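Local atomic coordinates of interpain A (Prevotella intermedia, PDB entry 3BB7), a protein that probably cleaves proteins as a C10-family cysteine peptidase, present here as a fragment of its proenzyme with propeptide and protease domain. Residues I240-G254 against T308-K320. The protein carries 1 engineered substitution. Numbering follows the deposited sequence.
Sequences IVFSELTKGHPLIYG and TAEQDMVRGVYGK
Gly254 and Asp312 form a hydrogen-bonded antiparallel pair, Asp312 N reaching Gly254 O at 2.7 Å and Gly254 N returning to Asp312 O. In the next such pair Val314 N donates to Ile252 O at 2.9 Å, while the second link runs through a water that accepts from Ile252 N and lies within hydrogen-bonding distance of Val314 O. Between them Tyr253 and Met313 are a non-hydrogen-bonded pair. Gly254 fits because its backbone angles would jam a CB against the preceding carbonyl.

Ile252 CB and Val314 CB meet at 4.1 Å on one sheet face, beta-branched residues being at home in strands. On the other, Met313 SD lies 3.8 Å from Ile240 CG2 and meets Leu251 CD1; the bend at chi3 (66°) turns CE against Val241 CG2, a flexible thioether fitting itself among branched side chains. Tyr253 OH, also bonded to Trp237 NE1, donates to Gln311 OE1 at 2.6 Å. Gln311 NE2 binds Thr308 O on a lone pair, which fixes the amide's rotation. Past the helix's Schellman end, His249 ND1 donates to Glu244 OE1 in the ring plane, and Tyr318 CD2 lies over one face of the His249 ring, 3.3 Å from His249 CE1. Waters link Glu244 to Gly316 N and, weakly, to Arg315, which salt-bridges Glu225.

Helix 234-246 thus packs through Met313 on the antiparallel sheet of the C10 protease domain; at the contact's other end Glu310 lies beside His267, the predicted proton acceptor.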
loop_
_atom_site.group_PDB
_atom_site.type_symbol
_atom_site.label_atom_id
_atom_site.label_comp_id
_atom_site.label_asym_id
_atom_site.label_seq_id
_atom_site.Cartn_x
_atom_site.Cartn_y
_atom_site.Cartn_z
ATOM N N ILE A 240 -7.728 15.462 0.772
ATOM C CA ILE A 240 -6.281 15.304 0.656
ATOM C C ILE A 240 -5.972 14.275 -0.428
ATOM O O ILE A 240 -5.110 14.501 -1.287
ATOM C CB ILE A 240 -5.633 14.881 2.000
ATOM C CG1 ILE A 240 -5.774 16.027 3.005
ATOM C CG2 ILE A 240 -4.177 14.510 1.789
ATOM C CD1 ILE A 240 -5.413 15.629 4.417
ATOM N N VAL A 241 -6.642 13.123 -0.380
ATOM C CA VAL A 241 -6.438 12.100 -1.407
ATOM C C VAL A 241 -6.698 12.651 -2.818
ATOM O O VAL A 241 -5.834 12.518 -3.722
ATOM C CB VAL A 241 -7.301 10.859 -1.147
ATOM C CG1 VAL A 241 -7.155 9.851 -2.311
ATOM C CG2 VAL A 241 -6.880 10.197 0.205
ATOM N N PHE A 242 -7.846 13.292 -3.028
ATOM C CA PHE A 242 -8.144 13.819 -4.377
ATOM C C PHE A 242 -7.166 14.881 -4.834
ATOM O O PHE A 242 -6.759 14.899 -5.997
ATOM C CB PHE A 242 -9.567 14.349 -4.479
ATOM C CG PHE A 242 -10.635 13.349 -4.118
ATOM C CD1 PHE A 242 -10.546 12.000 -4.504
ATOM C CD2 PHE A 242 -11.752 13.784 -3.400
ATOM C CE1 PHE A 242 -11.578 11.094 -4.165
ATOM C CE2 PHE A 242 -12.787 12.909 -3.060
ATOM C CZ PHE A 242 -12.709 11.560 -3.444
ATOM N N SER A 243 -6.796 15.780 -3.928
ATOM C CA SER A 243 -5.866 16.841 -4.269
ATOM C C SER A 243 -4.480 16.280 -4.636
ATOM O O SER A 243 -3.842 16.730 -5.633
ATOM C CB SER A 243 -5.826 17.924 -3.192
ATOM O OG SER A 243 -5.274 17.443 -1.991
ATOM N N GLU A 244 -4.002 15.302 -3.864
ATOM C CA GLU A 244 -2.679 14.779 -4.136
ATOM C C GLU A 244 -2.679 14.007 -5.458
ATOM O O GLU A 244 -1.771 14.133 -6.263
ATOM C CB GLU A 244 -2.212 13.880 -3.001
ATOM C CG GLU A 244 -1.847 14.643 -1.768
ATOM C CD GLU A 244 -0.551 15.382 -1.872
ATOM O OE1 GLU A 244 0.243 15.158 -2.818
ATOM O OE2 GLU A 244 -0.309 16.197 -0.961
ATOM N N LEU A 245 -3.707 13.204 -5.693
ATOM C CA LEU A 245 -3.724 12.434 -6.947
ATOM C C LEU A 245 -3.938 13.314 -8.172
ATOM O O LEU A 245 -3.378 13.031 -9.244
ATOM C CB LEU A 245 -4.723 11.255 -6.868
ATOM C CG LEU A 245 -4.136 9.957 -6.223
ATOM C CD1 LEU A 245 -2.989 9.340 -7.061
ATOM C CD2 LEU A 245 -3.665 10.172 -4.816
ATOM N N THR A 246 -4.746 14.373 -8.026
ATOM C CA THR A 246 -4.908 15.354 -9.101
ATOM C C THR A 246 -3.550 15.915 -9.535
ATOM O O THR A 246 -3.336 16.256 -10.707
ATOM C CB THR A 246 -5.785 16.509 -8.606
ATOM O OG1 THR A 246 -7.141 16.058 -8.526
ATOM C CG2 THR A 246 -5.714 17.730 -9.545
ATOM N N LYS A 247 -2.656 16.096 -8.572
ATOM C CA LYS A 247 -1.311 16.581 -8.824
ATOM C C LYS A 247 -0.350 15.503 -9.337
ATOM O O LYS A 247 0.829 15.793 -9.576
ATOM C CB LYS A 247 -0.724 17.176 -7.541
ATOM C CG LYS A 247 -1.493 18.360 -6.988
ATOM C CD LYS A 247 -1.017 18.723 -5.585
ATOM C CE LYS A 247 -1.916 19.779 -4.938
ATOM N NZ LYS A 247 -2.225 20.941 -5.836
ATOM N N GLY A 248 -0.834 14.272 -9.484
ATOM C CA GLY A 248 -0.002 13.163 -9.967
ATOM C C GLY A 248 0.931 12.610 -8.894
ATOM O O GLY A 248 2.065 12.185 -9.204
ATOM N N HIS A 249 0.464 12.616 -7.636
ATOM C CA HIS A 249 1.261 12.105 -6.530
ATOM C C HIS A 249 0.659 10.866 -5.887
ATOM O O HIS A 249 -0.242 10.981 -5.042
ATOM C CB HIS A 249 1.377 13.157 -5.428
ATOM C CG HIS A 249 1.958 14.464 -5.871
ATOM N ND1 HIS A 249 1.803 15.611 -5.125
ATOM C CD2 HIS A 249 2.709 14.805 -6.944
ATOM C CE1 HIS A 249 2.425 16.614 -5.727
ATOM N NE2 HIS A 249 2.989 16.153 -6.831
ATOM N N PRO A 250 1.159 9.669 -6.246
ATOM C CA PRO A 250 0.654 8.457 -5.588
ATOM C C PRO A 250 1.029 8.513 -4.120
ATOM O O PRO A 250 2.067 9.129 -3.756
ATOM C CB PRO A 250 1.409 7.331 -6.281
ATOM C CG PRO A 250 2.022 7.922 -7.536
ATOM C CD PRO A 250 2.189 9.401 -7.267
ATOM N N LEU A 251 0.192 7.905 -3.276
ATOM C CA LEU A 251 0.312 7.990 -1.819
ATOM C C LEU A 251 0.660 6.668 -1.151
ATOM O O LEU A 251 -0.007 5.679 -1.392
ATOM C CB LEU A 251 -0.991 8.503 -1.197
ATOM C CG LEU A 251 -1.426 9.902 -1.670
ATOM C CD1 LEU A 251 -2.816 10.210 -1.192
ATOM C CD2 LEU A 251 -0.474 10.936 -1.146
ATOM N N ILE A 252 1.687 6.661 -0.310
ATOM C CA ILE A 252 1.978 5.509 0.535
ATOM C C ILE A 252 0.934 5.526 1.658
ATOM O O ILE A 252 0.734 6.569 2.310
ATOM C CB ILE A 252 3.392 5.678 1.133
ATOM C CG1 ILE A 252 4.442 5.747 0.004
ATOM C CG2 ILE A 252 3.699 4.573 2.160
ATOM C CD1 ILE A 252 5.811 6.271 0.451
ATOM N N TYR A 253 0.234 4.412 1.884
ATOM C CA TYR A 253 -0.909 4.398 2.795
ATOM C C TYR A 253 -0.873 3.098 3.603
ATOM O O TYR A 253 -0.545 2.043 3.067
ATOM C CB TYR A 253 -2.173 4.432 1.942
ATOM C CG TYR A 253 -3.481 4.838 2.619
ATOM C CD1 TYR A 253 -4.007 6.114 2.431
ATOM C CD2 TYR A 253 -4.178 3.950 3.446
ATOM C CE1 TYR A 253 -5.210 6.488 3.000
ATOM C CE2 TYR A 253 -5.403 4.311 4.034
ATOM C CZ TYR A 253 -5.909 5.591 3.814
ATOM O OH TYR A 253 -7.128 5.949 4.376
ATOM N N GLY A 254 -1.215 3.140 4.887
ATOM C CA GLY A 254 -1.244 1.894 5.643
ATOM C C GLY A 254 -1.247 2.147 7.125
ATOM O O GLY A 254 -1.528 3.259 7.586
ATOM N N THR A 308 -10.156 0.274 11.534
ATOM C CA THR A 308 -10.184 1.529 10.737
ATOM C C THR A 308 -9.294 2.623 11.288
ATOM O O THR A 308 -8.968 3.595 10.597
ATOM C CB THR A 308 -11.597 2.114 10.564
ATOM O OG1 THR A 308 -12.191 2.319 11.857
ATOM C CG2 THR A 308 -12.459 1.202 9.755
ATOM N N ALA A 309 -8.900 2.481 12.546
ATOM C CA ALA A 309 -7.996 3.443 13.136
ATOM C C ALA A 309 -6.613 3.321 12.492
ATOM O O ALA A 309 -5.815 4.255 12.527
ATOM C CB ALA A 309 -7.914 3.203 14.631
ATOM N N GLU A 310 -6.342 2.171 11.880
ATOM C CA GLU A 310 -5.018 1.874 11.295
ATOM C C GLU A 310 -4.898 2.437 9.878
ATOM O O GLU A 310 -4.706 1.687 8.896
ATOM C CB GLU A 310 -4.778 0.359 11.341
ATOM C CG GLU A 310 -4.961 -0.211 12.764
ATOM C CD GLU A 310 -5.037 -1.720 12.803
ATOM O OE1 GLU A 310 -5.086 -2.361 11.727
ATOM O OE2 GLU A 310 -5.065 -2.273 13.938
ATOM N N GLN A 311 -4.981 3.766 9.777
ATOM C CA GLN A 311 -4.908 4.439 8.475
ATOM C C GLN A 311 -4.056 5.682 8.574
ATOM O O GLN A 311 -4.465 6.685 9.164
ATOM C CB GLN A 311 -6.292 4.833 7.963
ATOM C CG GLN A 311 -7.182 3.663 7.605
ATOM C CD GLN A 311 -8.528 4.141 7.113
ATOM O OE1 GLN A 311 -8.666 4.597 5.962
ATOM N NE2 GLN A 311 -9.537 4.035 7.969
ATOM N N ASP A 312 -2.852 5.557 8.039
ATOM C CA ASP A 312 -1.874 6.617 8.000
ATOM C C ASP A 312 -1.521 6.822 6.537
ATOM O O ASP A 312 -1.688 5.907 5.715
ATOM C CB ASP A 312 -0.586 6.200 8.725
ATOM C CG ASP A 312 -0.831 5.687 10.131
ATOM O OD1 ASP A 312 -0.180 4.686 10.519
ATOM O OD2 ASP A 312 -1.677 6.264 10.843
ATOM N N MET A 313 -1.032 8.003 6.188
ATOM C CA MET A 313 -0.491 8.192 4.847
ATOM C C MET A 313 0.819 8.927 4.948
ATOM O O MET A 313 1.047 9.718 5.874
ATOM C CB MET A 313 -1.486 8.893 3.903
ATOM C CG MET A 313 -1.546 10.385 3.964
ATOM S SD MET A 313 -2.359 11.258 2.567
ATOM C CE MET A 313 -4.049 10.696 2.787
ATOM N N VAL A 314 1.670 8.710 3.957
ATOM C CA VAL A 314 2.854 9.545 3.803
ATOM C C VAL A 314 2.601 10.332 2.542
ATOM O O VAL A 314 2.432 9.727 1.455
ATOM C CB VAL A 314 4.156 8.741 3.705
ATOM C CG1 VAL A 314 5.304 9.701 3.466
ATOM C CG2 VAL A 314 4.380 7.946 4.973
ATOM N N ARG A 315 2.529 11.657 2.683
ATOM C CA ARG A 315 2.383 12.544 1.543
ATOM C C ARG A 315 3.664 13.374 1.417
ATOM O O ARG A 315 4.552 13.302 2.287
ATOM C CB ARG A 315 1.116 13.401 1.688
ATOM C CG ARG A 315 1.162 14.421 2.787
ATOM C CD ARG A 315 -0.159 15.206 2.862
ATOM N NE ARG A 315 -0.131 16.027 4.062
ATOM C CZ ARG A 315 -1.059 16.922 4.374
ATOM N NH1 ARG A 315 -2.082 17.131 3.545
ATOM N NH2 ARG A 315 -0.958 17.597 5.519
ATOM N N GLY A 316 3.799 14.130 0.326
ATOM C CA GLY A 316 4.982 14.967 0.130
ATOM C C GLY A 316 6.125 14.259 -0.571
ATOM O O GLY A 316 7.238 14.743 -0.556
ATOM N N VAL A 317 5.852 13.103 -1.178
ATOM C CA VAL A 317 6.861 12.351 -1.907
ATOM C C VAL A 317 6.635 12.592 -3.399
ATOM O O VAL A 317 5.604 12.184 -3.988
ATOM C CB VAL A 317 6.793 10.852 -1.578
ATOM C CG1 VAL A 317 7.838 10.065 -2.380
ATOM C CG2 VAL A 317 7.021 10.629 -0.054
ATOM N N TYR A 318 7.610 13.251 -4.020
ATOM C CA TYR A 318 7.572 13.584 -5.434
ATOM C C TYR A 318 8.931 14.160 -5.753
ATOM O O TYR A 318 9.738 14.406 -4.853
ATOM C CB TYR A 318 6.452 14.612 -5.765
ATOM C CG TYR A 318 6.199 15.663 -4.705
ATOM C CD1 TYR A 318 7.146 16.642 -4.408
ATOM C CD2 TYR A 318 5.008 15.649 -3.960
ATOM C CE1 TYR A 318 6.914 17.590 -3.407
ATOM C CE2 TYR A 318 4.751 16.622 -2.987
ATOM C CZ TYR A 318 5.728 17.567 -2.711
ATOM O OH TYR A 318 5.498 18.484 -1.728
ATOM N N GLY A 319 9.207 14.339 -7.037
ATOM C CA GLY A 319 10.482 14.940 -7.451
ATOM C C GLY A 319 10.548 16.425 -7.140
ATOM O O GLY A 319 9.534 17.043 -6.828
ATOM N N LYS A 320 11.732 17.029 -7.205
ATOM C CA LYS A 320 11.774 18.479 -7.017
ATOM C C LYS A 320 11.562 19.156 -8.355
ATOM O O LYS A 320 11.833 18.569 -9.403
ATOM C CB LYS A 320 13.046 18.981 -6.308
ATOM C CG LYS A 320 14.347 18.267 -6.644
ATOM C CD LYS A 320 15.514 18.815 -5.806
ATOM C CE LYS A 320 15.135 18.996 -4.319
ATOM N NZ LYS A 320 15.449 17.828 -3.436
HETATM O O HOH W 1 2.260 13.596 -1.865
HETATM O O HOH W 2 -2.015 17.393 0.818
HETATM O O HOH W 3 3.324 11.298 -2.872
HETATM O O HOH W 4 3.492 8.978 -0.852
#